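Local coordinates for protein beta-N-acetylhexosaminidase (Thermotoga neapolitana, PDB 5BZA) that probably hydrolyses terminal non-reducing N-acetyl-D-hexosamine residues from N-acetyl-beta-D-hexosaminides, as a family 3 glycosidase, at residues B[257-262]-B[289-294]. Numbering follows the deposited sequence.
Sequences SVEEAV and KKLIED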
loop_
_atom_site.group_PDB
_atom_site.type_symbol
_atom_site.label_atom_id
_atom_site.label_comp_id
_atom_site.label_asym_id
_atom_site.label_seq_id
_atom_site.Cartn_x
_atom_site.Cartn_y
_atom_site.Cartn_z
ATOM N N SER B 257 -15.296 34.070 -15.207
ATOM C CA SER B 257 -13.902 34.435 -15.259
ATOM C C SER B 257 -13.284 33.987 -13.951
ATOM O O SER B 257 -14.020 33.765 -12.964
ATOM C CB SER B 257 -13.736 35.944 -15.448
ATOM O OG SER B 257 -14.035 36.658 -14.249
ATOM N N VAL B 258 -11.956 33.834 -13.942
ATOM C CA VAL B 258 -11.225 33.524 -12.723
ATOM C C VAL B 258 -11.617 34.534 -11.645
ATOM O O VAL B 258 -11.900 34.182 -10.488
ATOM C CB VAL B 258 -9.658 33.587 -12.907
ATOM C CG1 VAL B 258 -8.967 33.556 -11.549
ATOM C CG2 VAL B 258 -9.134 32.454 -13.807
ATOM N N GLU B 259 -11.645 35.799 -12.046
ATOM C CA GLU B 259 -11.926 36.876 -11.113
ATOM C C GLU B 259 -13.364 36.673 -10.551
ATOM O O GLU B 259 -13.616 36.845 -9.344
ATOM C CB GLU B 259 -11.781 38.225 -11.830
ATOM C CG GLU B 259 -11.853 39.454 -10.936
ATOM C CD GLU B 259 -12.307 40.714 -11.684
ATOM O OE1 GLU B 259 -13.375 40.661 -12.368
ATOM O OE2 GLU B 259 -11.559 41.729 -11.636
ATOM N N GLU B 260 -14.289 36.266 -11.421
ATOM C CA GLU B 260 -15.677 36.015 -11.014
ATOM C C GLU B 260 -15.748 34.798 -10.055
ATOM O O GLU B 260 -16.386 34.854 -8.989
ATOM C CB GLU B 260 -16.571 35.799 -12.250
ATOM C CG GLU B 260 -16.986 37.074 -13.038
ATOM C CD GLU B 260 -17.626 36.718 -14.392
ATOM O OE1 GLU B 260 -17.345 35.594 -14.862
ATOM O OE2 GLU B 260 -18.404 37.516 -14.996
ATOM N N ALA B 261 -15.092 33.702 -10.433
ATOM C CA ALA B 261 -15.048 32.499 -9.587
ATOM C C ALA B 261 -14.539 32.812 -8.183
ATOM O O ALA B 261 -15.154 32.433 -7.173
ATOM C CB ALA B 261 -14.187 31.436 -10.232
ATOM N N VAL B 262 -13.422 33.527 -8.117
ATOM C CA VAL B 262 -12.853 33.905 -6.830
ATOM C C VAL B 262 -13.794 34.790 -6.009
ATOM O O VAL B 262 -14.048 34.492 -4.807
ATOM C CB VAL B 262 -11.493 34.576 -7.023
ATOM C CG1 VAL B 262 -10.970 35.137 -5.714
ATOM C CG2 VAL B 262 -10.512 33.535 -7.583
ATOM N N LYS B 289 -6.017 38.882 -4.595
ATOM C CA LYS B 289 -5.474 40.100 -4.014
ATOM C C LYS B 289 -6.107 41.332 -4.636
ATOM O O LYS B 289 -6.469 42.266 -3.930
ATOM C CB LYS B 289 -3.976 40.158 -4.185
ATOM C CG LYS B 289 -3.228 39.431 -3.106
ATOM C CD LYS B 289 -1.762 39.476 -3.415
ATOM C CE LYS B 289 -1.301 40.896 -3.582
ATOM N NZ LYS B 289 -0.655 41.372 -2.331
ATOM N N LYS B 290 -6.292 41.304 -5.953
ATOM C CA LYS B 290 -6.875 42.442 -6.623
ATOM C C LYS B 290 -8.247 42.709 -6.012
ATOM O O LYS B 290 -8.541 43.845 -5.626
ATOM C CB LYS B 290 -7.008 42.193 -8.123
ATOM C CG LYS B 290 -7.707 43.335 -8.863
ATOM C CD LYS B 290 -7.988 42.949 -10.323
ATOM C CE LYS B 290 -9.095 43.795 -10.961
ATOM N NZ LYS B 290 -9.428 43.306 -12.348
ATOM N N LEU B 291 -9.051 41.647 -5.890
ATOM C CA LEU B 291 -10.438 41.766 -5.451
ATOM C C LEU B 291 -10.483 42.177 -4.000
ATOM O O LEU B 291 -11.482 42.713 -3.532
ATOM C CB LEU B 291 -11.186 40.449 -5.669
ATOM C CG LEU B 291 -11.228 40.022 -7.135
ATOM C CD1 LEU B 291 -12.000 38.729 -7.387
ATOM C CD2 LEU B 291 -11.869 41.164 -7.909
ATOM N N ILE B 292 -9.380 41.995 -3.295
ATOM C CA ILE B 292 -9.367 42.407 -1.903
ATOM C C ILE B 292 -9.021 43.895 -1.858
ATOM O O ILE B 292 -9.538 44.626 -1.008
ATOM C CB ILE B 292 -8.371 41.600 -1.054
ATOM C CG1 ILE B 292 -8.799 40.127 -0.941
ATOM C CG2 ILE B 292 -8.272 42.173 0.350
ATOM C CD1 ILE B 292 -7.831 39.254 -0.090
ATOM N N GLU B 293 -8.195 44.366 -2.796
ATOM C CA GLU B 293 -7.713 45.738 -2.707
ATOM C C GLU B 293 -8.700 46.739 -3.280
ATOM O O GLU B 293 -8.775 47.867 -2.797
ATOM C CB GLU B 293 -6.368 45.893 -3.424
ATOM C CG GLU B 293 -5.216 45.173 -2.763
ATOM C CD GLU B 293 -3.947 45.194 -3.610
ATOM O OE1 GLU B 293 -4.012 45.621 -4.792
ATOM O OE2 GLU B 293 -2.885 44.781 -3.091
ATOM N N ASP B 294 -9.475 46.330 -4.282
ATOM C CA ASP B 294 -10.501 47.204 -4.844
ATOM C C ASP B 294 -11.815 47.012 -4.112
ATOM O O ASP B 294 -12.859 47.503 -4.561
ATOM C CB ASP B 294 -10.695 46.940 -6.359
ATOM C CG ASP B 294 -11.415 45.602 -6.665
ATOM O OD1 ASP B 294 -12.028 45.000 -5.738
ATOM O OD2 ASP B 294 -11.379 45.144 -7.850
#
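The carboxylate of Glu-259 meets Leu-291 over one face and Lys-290 at its OE2 end. CD2 of Leu-291 lies over that face, displaced toward the side of CG and OE2, 3.8 Å from Glu-259 CD. Lys-290 NZ reaches OE2 of Glu-259 nearly in line with the C-O bond, 2.7 Å away and tilted toward the other face, making a hydrogen-bonded salt bridge; at the far corner, OE1 has a long, weak ion pair with Arg-263. An extended arm serves both partners: with CG of Glu-259 trans to its own nitrogen (chi1 -172°), the methylene CG packs 3.5 Å from Leu-291 CD2 while the carboxylate projects to the ammonium. Leu-291 CD1 touches the backbone O of Glu-259, 3.2 Å away, and also packs on Val-262 CG1 at 4.1 Å. Replacing Glu-259 with an alanine would probably leave the Lys-290 ammonium without its mate and strip Leu-291 CD2 of this side-chain cover. The lysine charge may also offset the like charges of Glu-259 OE2 and Asp-294 OD2, 5.1 Å apart. Ser-257 and Glu-260 close the start of helix 258-268 with a capping box, Ser-257 OG accepting from Glu-260 N at 2.9 Å. The axes of the short segments 258-262 and 289-293 approach to 10.5 Å, crossing at -65°, illustrating how consecutive helices flanking strand 273-275 pack, with a salt bridge beside a small apolar contact, on the outside of a TIM barrel.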